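Local coordinates for protein probable fimbrial chaperone YadV (Escherichia coli K-12, PDB 5GHU) that belongs to the periplasmic pilus chaperones and probably helps fold and deliver the pilin subunits of its own fimbrial operon, at residues K17-N28 with I62-M73; K119-K128 with P156-S164. All blocks are in the same frame, centred on the assembly; numbering follows the deposited sequence. Where two conformers were deposited one is given.

Interaction 1: residues K17-N28 with I62-M73; sequences KSVNVRLENKGN and IDAKRGQTIKLM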
loop_
_atom_site.group_PDB
_atom_site.type_symbol
_atom_site.label_atom_id
_atom_site.label_comp_id
_atom_site.label_asym_id
_atom_site.label_seq_id
_atom_site.Cartn_x
_atom_site.Cartn_y
_atom_site.Cartn_z
ATOM N N LYS A 17 9.705 -4.602 18.436
ATOM C CA LYS A 17 11.053 -4.058 18.411
ATOM C C LYS A 17 11.569 -4.087 16.977
ATOM O O LYS A 17 12.331 -3.224 16.559
ATOM C CB LYS A 17 11.944 -4.858 19.382
ATOM C CG LYS A 17 13.419 -4.603 19.240
ATOM C CD LYS A 17 13.823 -3.247 19.821
ATOM C CE LYS A 17 15.337 -3.162 19.992
ATOM N NZ LYS A 17 15.840 -4.349 20.719
ATOM N N SER A 18 11.113 -5.062 16.201
ATOM C CA SER A 18 11.426 -5.123 14.776
ATOM C C SER A 18 10.439 -6.049 14.083
ATOM O O SER A 18 9.665 -6.760 14.751
ATOM C CB SER A 18 12.859 -5.616 14.554
ATOM O OG SER A 18 12.955 -6.941 15.024
ATOM N N VAL A 19 10.464 -6.026 12.754
ATOM C CA VAL A 19 9.649 -6.880 11.906
ATOM C C VAL A 19 10.538 -7.450 10.789
ATOM O O VAL A 19 11.416 -6.733 10.288
ATOM C CB VAL A 19 8.482 -6.070 11.311
ATOM C CG1 VAL A 19 7.765 -6.817 10.224
ATOM C CG2 VAL A 19 7.557 -5.620 12.416
ATOM N N ASN A 20 10.315 -8.702 10.378
ATOM C CA ASN A 20 11.148 -9.285 9.327
ATOM C C ASN A 20 10.420 -9.320 8.000
ATOM O O ASN A 20 9.176 -9.501 7.938
ATOM C CB ASN A 20 11.607 -10.701 9.688
ATOM C CG ASN A 20 12.579 -10.731 10.838
ATOM O OD1 ASN A 20 13.335 -9.791 11.073
ATOM N ND2 ASN A 20 12.595 -11.859 11.549
ATOM N N VAL A 21 11.166 -9.121 6.925
ATOM C CA VAL A 21 10.607 -9.286 5.583
ATOM C C VAL A 21 11.535 -10.225 4.843
ATOM O O VAL A 21 12.743 -10.056 4.905
ATOM C CB VAL A 21 10.543 -7.948 4.819
ATOM C CG1 VAL A 21 10.074 -8.176 3.387
ATOM C CG2 VAL A 21 9.596 -7.002 5.538
ATOM N N ARG A 22 10.982 -11.171 4.100
ATOM C CA ARG A 22 11.836 -12.141 3.412
ATOM C C ARG A 22 11.979 -11.848 1.916
ATOM O O ARG A 22 10.993 -11.529 1.234
ATOM C CB ARG A 22 11.249 -13.534 3.616
ATOM C CG ARG A 22 12.024 -14.635 2.944
ATOM C CD ARG A 22 13.372 -14.873 3.615
ATOM N NE ARG A 22 14.067 -15.973 2.944
ATOM C CZ ARG A 22 15.133 -16.604 3.447
ATOM N NH1 ARG A 22 15.717 -17.599 2.777
ATOM N NH2 ARG A 22 15.638 -16.203 4.614
ATOM N N LEU A 23 13.220 -11.921 1.448
ATOM C CA LEU A 23 13.573 -11.854 0.024
ATOM C C LEU A 23 14.016 -13.236 -0.472
ATOM O O LEU A 23 14.743 -13.977 0.234
ATOM C CB LEU A 23 14.709 -10.870 -0.196
ATOM C CG LEU A 23 14.470 -9.494 0.435
ATOM C CD1 LEU A 23 15.690 -8.623 0.134
ATOM C CD2 LEU A 23 13.165 -8.827 -0.097
ATOM N N GLU A 24 13.673 -13.544 -1.725
ATOM C CA GLU A 24 14.151 -14.767 -2.374
ATOM C C GLU A 24 14.638 -14.428 -3.763
ATOM O O GLU A 24 13.984 -13.671 -4.467
ATOM C CB GLU A 24 13.054 -15.801 -2.492
ATOM C CG GLU A 24 12.534 -16.289 -1.147
ATOM C CD GLU A 24 13.530 -17.249 -0.460
ATOM O OE1 GLU A 24 14.331 -17.891 -1.164
ATOM O OE2 GLU A 24 13.504 -17.343 0.783
ATOM N N ASN A 25 15.752 -15.021 -4.157
ATOM C CA ASN A 25 16.275 -14.883 -5.517
ATOM C C ASN A 25 15.793 -16.062 -6.348
ATOM O O ASN A 25 16.319 -17.164 -6.236
ATOM C CB ASN A 25 17.797 -14.797 -5.493
ATOM C CG ASN A 25 18.395 -14.572 -6.879
ATOM O OD1 ASN A 25 17.677 -14.607 -7.886
ATOM N ND2 ASN A 25 19.718 -14.379 -6.936
ATOM N N LYS A 26 14.770 -15.835 -7.162
ATOM C CA LYS A 26 14.186 -16.885 -7.996
ATOM C C LYS A 26 14.969 -17.089 -9.287
ATOM O O LYS A 26 14.645 -17.984 -10.060
ATOM C CB LYS A 26 12.731 -16.558 -8.348
ATOM C CG LYS A 26 11.808 -16.327 -7.152
ATOM C CD LYS A 26 11.632 -17.581 -6.298
ATOM C CE LYS A 26 10.871 -18.672 -7.052
ATOM N NZ LYS A 26 10.769 -19.967 -6.306
ATOM N N GLY A 27 15.987 -16.253 -9.526
ATOM C CA GLY A 27 16.732 -16.256 -10.779
ATOM C C GLY A 27 17.856 -17.272 -10.804
ATOM O O GLY A 27 18.013 -18.041 -9.858
ATOM N N ASN A 28 18.661 -17.275 -11.868
ATOM C CA ASN A 28 19.727 -18.278 -11.980
ATOM C C ASN A 28 21.130 -17.777 -11.645
ATOM O O ASN A 28 22.072 -18.556 -11.563
ATOM C CB ASN A 28 19.731 -18.864 -13.382
ATOM C CG ASN A 28 18.407 -19.480 -13.741
ATOM O OD1 ASN A 28 17.742 -19.039 -14.679
ATOM N ND2 ASN A 28 17.997 -20.491 -12.983
ATOM N N ILE A 62 22.658 -12.277 -2.593
ATOM C CA ILE A 62 21.709 -13.390 -2.545
ATOM C C ILE A 62 21.964 -14.313 -3.727
ATOM O O ILE A 62 21.769 -13.917 -4.882
ATOM C CB ILE A 62 20.273 -12.916 -2.594
ATOM C CG1 ILE A 62 20.037 -11.773 -1.600
ATOM C CG2 ILE A 62 19.350 -14.116 -2.288
ATOM C CD1 ILE A 62 18.571 -11.224 -1.557
ATOM N N ASP A 63 22.415 -15.534 -3.450
ATOM C CA ASP A 63 22.735 -16.475 -4.523
ATOM C C ASP A 63 21.477 -16.950 -5.197
ATOM O O ASP A 63 20.384 -16.795 -4.647
ATOM C CB ASP A 63 23.493 -17.669 -3.978
ATOM C CG ASP A 63 24.959 -17.400 -3.871
ATOM O OD1 ASP A 63 25.438 -16.548 -4.638
ATOM O OD2 ASP A 63 25.622 -18.013 -3.016
ATOM N N ALA A 64 21.625 -17.483 -6.400
ATOM C CA ALA A 64 20.500 -18.058 -7.116
ATOM C C ALA A 64 19.776 -19.058 -6.220
ATOM O O ALA A 64 20.412 -19.906 -5.580
ATOM C CB ALA A 64 20.968 -18.745 -8.385
ATOM N N LYS A 65 18.452 -18.951 -6.182
ATOM C CA LYS A 65 17.616 -19.914 -5.475
ATOM C C LYS A 65 17.882 -19.898 -3.981
ATOM O O LYS A 65 17.576 -20.852 -3.280
ATOM C CB LYS A 65 17.839 -21.327 -6.024
ATOM C CG LYS A 65 17.802 -21.409 -7.534
ATOM C CD LYS A 65 16.432 -21.064 -8.113
ATOM C CE LYS A 65 16.536 -20.961 -9.641
ATOM N NZ LYS A 65 15.219 -20.670 -10.265
ATOM N N ARG A 66 18.469 -18.821 -3.489
ATOM C CA ARG A 66 18.604 -18.643 -2.047
ATOM C C ARG A 66 17.886 -17.371 -1.614
ATOM O O ARG A 66 17.301 -16.679 -2.439
ATOM C CB ARG A 66 20.068 -18.602 -1.646
ATOM C CG ARG A 66 20.814 -19.904 -1.981
ATOM C CD ARG A 66 20.182 -20.946 -1.092
ATOM N NE ARG A 66 20.799 -20.872 0.226
ATOM C CZ ARG A 66 21.930 -21.517 0.530
ATOM N NH1 ARG A 66 22.523 -22.273 -0.385
ATOM N NH2 ARG A 66 22.466 -21.409 1.739
ATOM N N GLY A 67 17.886 -17.075 -0.321
ATOM C CA GLY A 67 17.124 -15.904 0.142
ATOM C C GLY A 67 17.829 -15.191 1.281
ATOM O O GLY A 67 18.946 -15.557 1.658
ATOM N N GLN A 68 17.166 -14.179 1.833
ATOM C CA GLN A 68 17.732 -13.317 2.846
ATOM C C GLN A 68 16.573 -12.695 3.598
ATOM O O GLN A 68 15.665 -12.139 2.986
ATOM C CB GLN A 68 18.570 -12.204 2.195
ATOM C CG GLN A 68 19.121 -11.154 3.161
ATOM C CD GLN A 68 20.104 -11.754 4.134
ATOM O OE1 GLN A 68 21.096 -12.375 3.724
ATOM N NE2 GLN A 68 19.836 -11.600 5.423
ATOM N N THR A 69 16.604 -12.781 4.919
ATOM C CA THR A 69 15.646 -12.049 5.730
ATOM C C THR A 69 16.173 -10.658 6.052
ATOM O O THR A 69 17.316 -10.508 6.466
ATOM C CB THR A 69 15.348 -12.796 7.013
ATOM O OG1 THR A 69 14.755 -14.033 6.648
ATOM C CG2 THR A 69 14.331 -12.022 7.858
ATOM N N ILE A 70 15.308 -9.642 5.870
ATOM C CA ILE A 70 15.676 -8.260 6.178
ATOM C C ILE A 70 14.953 -7.869 7.458
ATOM O O ILE A 70 13.754 -8.017 7.555
ATOM C CB ILE A 70 15.282 -7.296 5.045
ATOM C CG1 ILE A 70 15.903 -7.768 3.723
ATOM C CG2 ILE A 70 15.680 -5.836 5.371
ATOM C CD1 ILE A 70 17.459 -7.818 3.671
ATOM N N LYS A 71 15.676 -7.318 8.412
ATOM C CA LYS A 71 15.058 -6.908 9.659
ATOM C C LYS A 71 14.758 -5.409 9.577
ATOM O O LYS A 71 15.654 -4.583 9.313
ATOM C CB LYS A 71 15.995 -7.238 10.846
ATOM C CG LYS A 71 15.580 -6.579 12.168
ATOM C CD LYS A 71 16.500 -6.983 13.305
ATOM C CE LYS A 71 16.244 -8.422 13.725
ATOM N NZ LYS A 71 17.038 -8.807 14.933
ATOM N N LEU A 72 13.499 -5.044 9.790
ATOM C CA LEU A 72 13.107 -3.636 9.750
ATOM C C LEU A 72 12.905 -3.188 11.175
ATOM O O LEU A 72 12.238 -3.869 11.955
ATOM C CB LEU A 72 11.832 -3.432 8.944
ATOM C CG LEU A 72 11.869 -4.025 7.548
ATOM C CD1 LEU A 72 10.438 -3.883 6.931
ATOM C CD2 LEU A 72 12.971 -3.370 6.673
ATOM N N MET A 73 13.485 -2.054 11.532
ATOM C CA MET A 73 13.484 -1.652 12.929
ATOM C C MET A 73 13.167 -0.164 13.099
ATOM O O MET A 73 13.842 0.681 12.521
ATOM C CB MET A 73 14.824 -1.974 13.562
ATOM C CG MET A 73 14.790 -1.734 15.017
ATOM S SD MET A 73 16.290 -2.269 15.862
ATOM C CE MET A 73 16.419 -3.996 15.470
#
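Arg22 starts straight out from the strand, CG opposite the backbone N (chi1 179°), then bends at the next bond, and this bend lays its guanidinium flat over the peptide joining Gly67 to Gln68. Gln68 N lies under the middle of the group and Gly67 C toward its rim. In the guanidinium plane, NH2 gives a nearly straight hydrogen bond to Thr69 OG1 at 3.1 Å. Along another part of the rim, NE and NH1 both grip a single oxygen of Glu24 in a salt bridge: NE to OE2 is 2.6 Å. NE meets OE2 from above the carboxylate plane and NH1 from its syn side, both over the same face. Thr69 and Glu24 at its rim and the Gly67-Gln68 peptide under one face together hold the group's rotation. With no side chain on Gly67, the guanidinium can settle right against the backbone.

At the strand end, Asn25 also carries CG opposite its backbone N (chi1 -177°), which swings the amide toward segment 62-73. ND2 donates to Ile62 O at 2.9 Å and also to Asn29 O, while OD1 takes the N-H of Gly27, making an Asx turn. Backbone bonds from Asn25 N to Arg66 O and from Lys65 N to Asn25 O tie the strand to the type II turn at Asp63 to Arg66. Lys65 doubles back so that NZ reaches Lys26 O at 2.8 Å.

The face turned away from Arg22 and Thr69 is largely apolar, though Gln68 also lies on it. Val21 CG2 touches Leu72 CD1 at 3.5 Å, and Leu23 CD1 meets Ile70 CG1 at 3.7 Å. Paired backbone hydrogen bonds link Val19 with Leu72, Val21 with Ile70 and Leu23 with Gln68. Strands 19-25 and 67-73, running at 155°, form an antiparallel pair with one polar and one mostly apolar face, as in the immunoglobulin-like N-terminal domain of PapD-type chaperones.

Interaction 2: residues K119-K128 with P156-S164; sequences KLFYRPDGLK and PTPYYVSFS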
loop_
_atom_site.group_PDB
_atom_site.type_symbol
_atom_site.label_atom_id
_atom_site.label_comp_id
_atom_site.label_asym_id
_atom_site.label_seq_id
_atom_site.Cartn_x
_atom_site.Cartn_y
_atom_site.Cartn_z
ATOM N N LYS A 119 4.354 -1.345 0.282
ATOM C CA LYS A 119 4.011 -0.457 1.404
ATOM C C LYS A 119 4.297 -1.098 2.750
ATOM O O LYS A 119 4.058 -2.304 2.961
ATOM C CB LYS A 119 2.528 -0.104 1.364
ATOM C CG LYS A 119 2.176 0.745 0.140
ATOM C CD LYS A 119 0.613 0.786 0.009
ATOM C CE LYS A 119 0.107 1.361 -1.320
ATOM N NZ LYS A 119 -1.378 1.111 -1.474
ATOM N N LEU A 120 4.766 -0.254 3.660
ATOM C CA LEU A 120 4.857 -0.632 5.086
ATOM C C LEU A 120 3.902 0.278 5.852
ATOM O O LEU A 120 3.947 1.503 5.728
ATOM C CB LEU A 120 6.286 -0.480 5.613
ATOM C CG LEU A 120 6.388 -0.796 7.122
ATOM C CD1 LEU A 120 7.773 -1.452 7.419
ATOM C CD2 LEU A 120 6.218 0.461 7.965
ATOM N N PHE A 121 2.989 -0.308 6.620
ATOM C CA PHE A 121 2.079 0.505 7.422
ATOM C C PHE A 121 2.508 0.423 8.853
ATOM O O PHE A 121 2.489 -0.688 9.444
ATOM C CB PHE A 121 0.611 0.016 7.288
ATOM C CG PHE A 121 0.081 0.112 5.881
ATOM C CD1 PHE A 121 -0.421 1.291 5.427
ATOM C CD2 PHE A 121 0.098 -0.991 5.011
ATOM C CE1 PHE A 121 -0.939 1.405 4.116
ATOM C CE2 PHE A 121 -0.373 -0.859 3.652
ATOM C CZ PHE A 121 -0.906 0.325 3.228
ATOM N N TYR A 122 2.892 1.571 9.403
ATOM C CA TYR A 122 3.214 1.663 10.831
ATOM C C TYR A 122 1.907 1.884 11.596
ATOM O O TYR A 122 1.191 2.876 11.351
ATOM C CB TYR A 122 4.214 2.806 11.070
ATOM C CG TYR A 122 4.606 2.870 12.530
ATOM C CD1 TYR A 122 5.600 2.048 13.028
ATOM C CD2 TYR A 122 4.000 3.791 13.374
ATOM C CE1 TYR A 122 5.990 2.152 14.375
ATOM C CE2 TYR A 122 4.405 3.923 14.699
ATOM C CZ TYR A 122 5.367 3.087 15.185
ATOM O OH TYR A 122 5.764 3.215 16.524
ATOM N N ARG A 123 1.566 0.936 12.510
ATOM C CA ARG A 123 0.264 0.931 13.150
ATOM C C ARG A 123 0.451 1.063 14.666
ATOM O O ARG A 123 0.814 0.100 15.344
ATOM C CB ARG A 123 -0.494 -0.360 12.827
ATOM C CG ARG A 123 -1.900 -0.351 13.411
ATOM C CD ARG A 123 -2.645 -1.645 13.050
ATOM N NE ARG A 123 -2.879 -1.541 11.596
ATOM C CZ ARG A 123 -3.090 -2.608 10.839
ATOM N NH1 ARG A 123 -3.189 -3.826 11.392
ATOM N NH2 ARG A 123 -3.227 -2.465 9.521
ATOM N N PRO A 124 0.210 2.264 15.207
ATOM C CA PRO A 124 0.197 2.385 16.674
ATOM C C PRO A 124 -0.821 1.429 17.278
ATOM O O PRO A 124 -1.905 1.243 16.731
ATOM C CB PRO A 124 -0.215 3.847 16.911
ATOM C CG PRO A 124 0.190 4.570 15.589
ATOM C CD PRO A 124 -0.094 3.536 14.507
ATOM N N ASP A 125 -0.468 0.857 18.418
ATOM C CA ASP A 125 -1.408 -0.006 19.126
ATOM C C ASP A 125 -2.584 0.830 19.627
ATOM O O ASP A 125 -2.406 2.014 19.969
ATOM C CB ASP A 125 -0.729 -0.604 20.354
ATOM C CG ASP A 125 0.255 -1.722 20.049
ATOM O OD1 ASP A 125 0.631 -1.974 18.913
ATOM O OD2 ASP A 125 0.626 -2.416 20.977
ATOM N N GLY A 126 -3.745 0.190 19.748
ATOM C CA GLY A 126 -4.893 0.792 20.378
ATOM C C GLY A 126 -5.759 1.701 19.528
ATOM O O GLY A 126 -6.586 2.418 20.101
ATOM N N LEU A 127 -5.620 1.627 18.224
ATOM C CA LEU A 127 -6.504 2.441 17.387
ATOM C C LEU A 127 -7.937 1.927 17.421
ATOM O O LEU A 127 -8.185 0.714 17.571
ATOM C CB LEU A 127 -6.016 2.458 15.961
ATOM C CG LEU A 127 -4.604 3.068 15.764
ATOM C CD1 LEU A 127 -4.226 2.933 14.309
ATOM C CD2 LEU A 127 -4.618 4.541 16.139
ATOM N N LYS A 128 -8.879 2.868 17.324
ATOM C CA LYS A 128 -10.287 2.527 17.314
ATOM C C LYS A 128 -10.629 1.673 16.095
ATOM O O LYS A 128 -10.196 1.964 14.988
ATOM C CB LYS A 128 -11.102 3.834 17.258
ATOM C CG LYS A 128 -12.594 3.616 17.210
ATOM C CD LYS A 128 -13.306 4.937 16.939
ATOM C CE LYS A 128 -14.824 4.743 16.947
ATOM N NZ LYS A 128 -15.262 3.785 15.898
ATOM N N PRO A 156 -13.009 8.341 7.574
ATOM C CA PRO A 156 -13.166 8.828 8.964
ATOM C C PRO A 156 -12.369 8.011 9.985
ATOM O O PRO A 156 -12.534 8.264 11.203
ATOM C CB PRO A 156 -14.669 8.660 9.223
ATOM C CG PRO A 156 -14.994 7.372 8.448
ATOM C CD PRO A 156 -14.118 7.412 7.169
ATOM N N THR A 157 -11.539 7.107 9.496
ATOM C CA THR A 157 -10.873 6.128 10.405
ATOM C C THR A 157 -9.379 6.478 10.574
ATOM O O THR A 157 -8.770 7.206 9.737
ATOM C CB THR A 157 -10.942 4.663 9.895
ATOM O OG1 THR A 157 -9.963 4.453 8.875
ATOM C CG2 THR A 157 -12.320 4.330 9.343
ATOM N N PRO A 158 -8.730 5.838 11.544
ATOM C CA PRO A 158 -7.255 5.985 11.670
ATOM C C PRO A 158 -6.412 5.072 10.820
ATOM O O PRO A 158 -5.202 5.035 10.991
ATOM C CB PRO A 158 -7.001 5.665 13.163
ATOM C CG PRO A 158 -8.164 4.680 13.503
ATOM C CD PRO A 158 -9.374 5.217 12.725
ATOM N N TYR A 159 -7.036 4.379 9.860
ATOM C CA TYR A 159 -6.353 3.429 8.996
ATOM C C TYR A 159 -6.322 3.874 7.544
ATOM O O TYR A 159 -7.288 4.485 7.053
ATOM C CB TYR A 159 -7.064 2.053 9.029
ATOM C CG TYR A 159 -7.188 1.480 10.415
ATOM C CD1 TYR A 159 -6.055 0.933 11.022
ATOM C CD2 TYR A 159 -8.414 1.481 11.095
ATOM C CE1 TYR A 159 -6.151 0.365 12.316
ATOM C CE2 TYR A 159 -8.529 0.876 12.396
ATOM C CZ TYR A 159 -7.377 0.335 12.963
ATOM O OH TYR A 159 -7.379 -0.225 14.248
ATOM N N TYR A 160 -5.220 3.586 6.880
ATOM C CA TYR A 160 -5.246 3.669 5.416
ATOM C C TYR A 160 -6.249 2.684 4.859
ATOM O O TYR A 160 -6.438 1.558 5.394
ATOM C CB TYR A 160 -3.861 3.346 4.791
ATOM C CG TYR A 160 -2.856 4.410 5.048
ATOM C CD1 TYR A 160 -2.164 4.494 6.254
ATOM C CD2 TYR A 160 -2.672 5.397 4.123
ATOM C CE1 TYR A 160 -1.261 5.523 6.488
ATOM C CE2 TYR A 160 -1.741 6.464 4.374
ATOM C CZ TYR A 160 -1.058 6.473 5.561
ATOM O OH TYR A 160 -0.186 7.528 5.801
ATOM N N VAL A 161 -6.831 3.081 3.719
ATOM C CA VAL A 161 -7.532 2.108 2.862
ATOM C C VAL A 161 -6.869 2.081 1.503
ATOM O O VAL A 161 -6.617 3.125 0.888
ATOM C CB VAL A 161 -9.039 2.412 2.697
ATOM C CG1 VAL A 161 -9.691 1.406 1.698
ATOM C CG2 VAL A 161 -9.763 2.299 4.062
ATOM N N SER A 162 -6.560 0.845 1.043
ATOM C CA SER A 162 -5.879 0.613 -0.248
ATOM C C SER A 162 -6.804 -0.240 -1.105
ATOM O O SER A 162 -7.518 -1.083 -0.558
ATOM C CB SER A 162 -4.578 -0.172 -0.039
ATOM O OG SER A 162 -3.627 0.579 0.763
ATOM N N PHE A 163 -6.759 -0.041 -2.418
ATOM C CA PHE A 163 -7.659 -0.809 -3.305
ATOM C C PHE A 163 -6.918 -1.553 -4.396
ATOM O O PHE A 163 -5.900 -1.074 -4.932
ATOM C CB PHE A 163 -8.640 0.143 -4.040
ATOM C CG PHE A 163 -9.470 1.029 -3.125
ATOM C CD1 PHE A 163 -8.985 2.264 -2.739
ATOM C CD2 PHE A 163 -10.684 0.597 -2.643
ATOM C CE1 PHE A 163 -9.747 3.106 -1.869
ATOM C CE2 PHE A 163 -11.499 1.417 -1.836
ATOM C CZ PHE A 163 -11.020 2.699 -1.449
ATOM N N SER A 164 -7.496 -2.675 -4.819
ATOM C CA SER A 164 -6.984 -3.295 -6.043
ATOM C C SER A 164 -7.788 -2.822 -7.242
ATOM O O SER A 164 -7.228 -2.693 -8.318
ATOM C CB SER A 164 -7.020 -4.807 -5.895
ATOM O OG SER A 164 -8.354 -5.266 -5.672
#
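Tyr159 reaches across from the second domain to Arg123, Leu127 and Lys128, so it is the side chain to trace. From CB, the first torsion (chi1 -56°) sets CG opposite the carbonyl carbon and sends the ring toward 119-128. On one edge, CD1 and then CE1 run past Arg123; CE1 to Arg123 NE is 3.9 Å, with NE near the ring plane and the guanidinium turned 87° from it. CE1 also meets Leu127 CD1 at 3.8 Å. Across the ring, CE2 comes within 3.3 Å of Lys128 O, which approaches obliquely. At the tip, CZ and OH lie against Leu127 CB, which is 3.5 Å from OH, and the hydroxyl is hydrogen-bonded to Gly129 O. With the ring cut back to an alanine, Leu127 would probably face a gap and Gly129 O would lose its hydroxyl partner.

Leu127 slides past Pro158 as well, CB to CG at 3.9 Å, touching both the proline and the tyrosine. Farther along, the Phe121 ring leans obliquely on Tyr160: Phe121 CE1 to Tyr160 CB is 3.6 Å and the planes stand 50° apart. Lys119, extended beyond CG, finishes the row with a weak hydrogen bond from NZ to Ser162 OG at 3.2 Å. Arg123 has its strong polar partners outside the two segments: NE forms a salt bridge with Glu85 and NH2 another with Asp211. Glu85 also accepts from Tyr160 N.

The contact thus joins the end of strand 114-123 and the loop after it, in the N-terminal domain, to the segment leading into strand 163-170 of the C-terminal domain. Phe121 rests on Ile11 of the parallel neighbour 9-13 and on Val87 of strand 86-95, whereas Val161 points away, onto helix 134-137, which Thr157 also touches.

How the interactions relate
Along the chain the two contacts come in series: interaction 1 is closed at residue 73, well before interaction 2 begins at 119. Their centres lie about 25 Å apart, yet both draw on the same mixed sheet of the N-terminal domain, in which three strands separate 67-74 from 114-123. The sheet nevertheless folds far enough round for the two to touch, Leu72 CD1 packing on Leu120 CD1 at 3.6 Å. Interaction 1 stays within that domain and builds it; interaction 2 leaves it, linking to the C-terminal domain. Together they trace a path from one arm of the two-domain chaperone to the junction between the two domains.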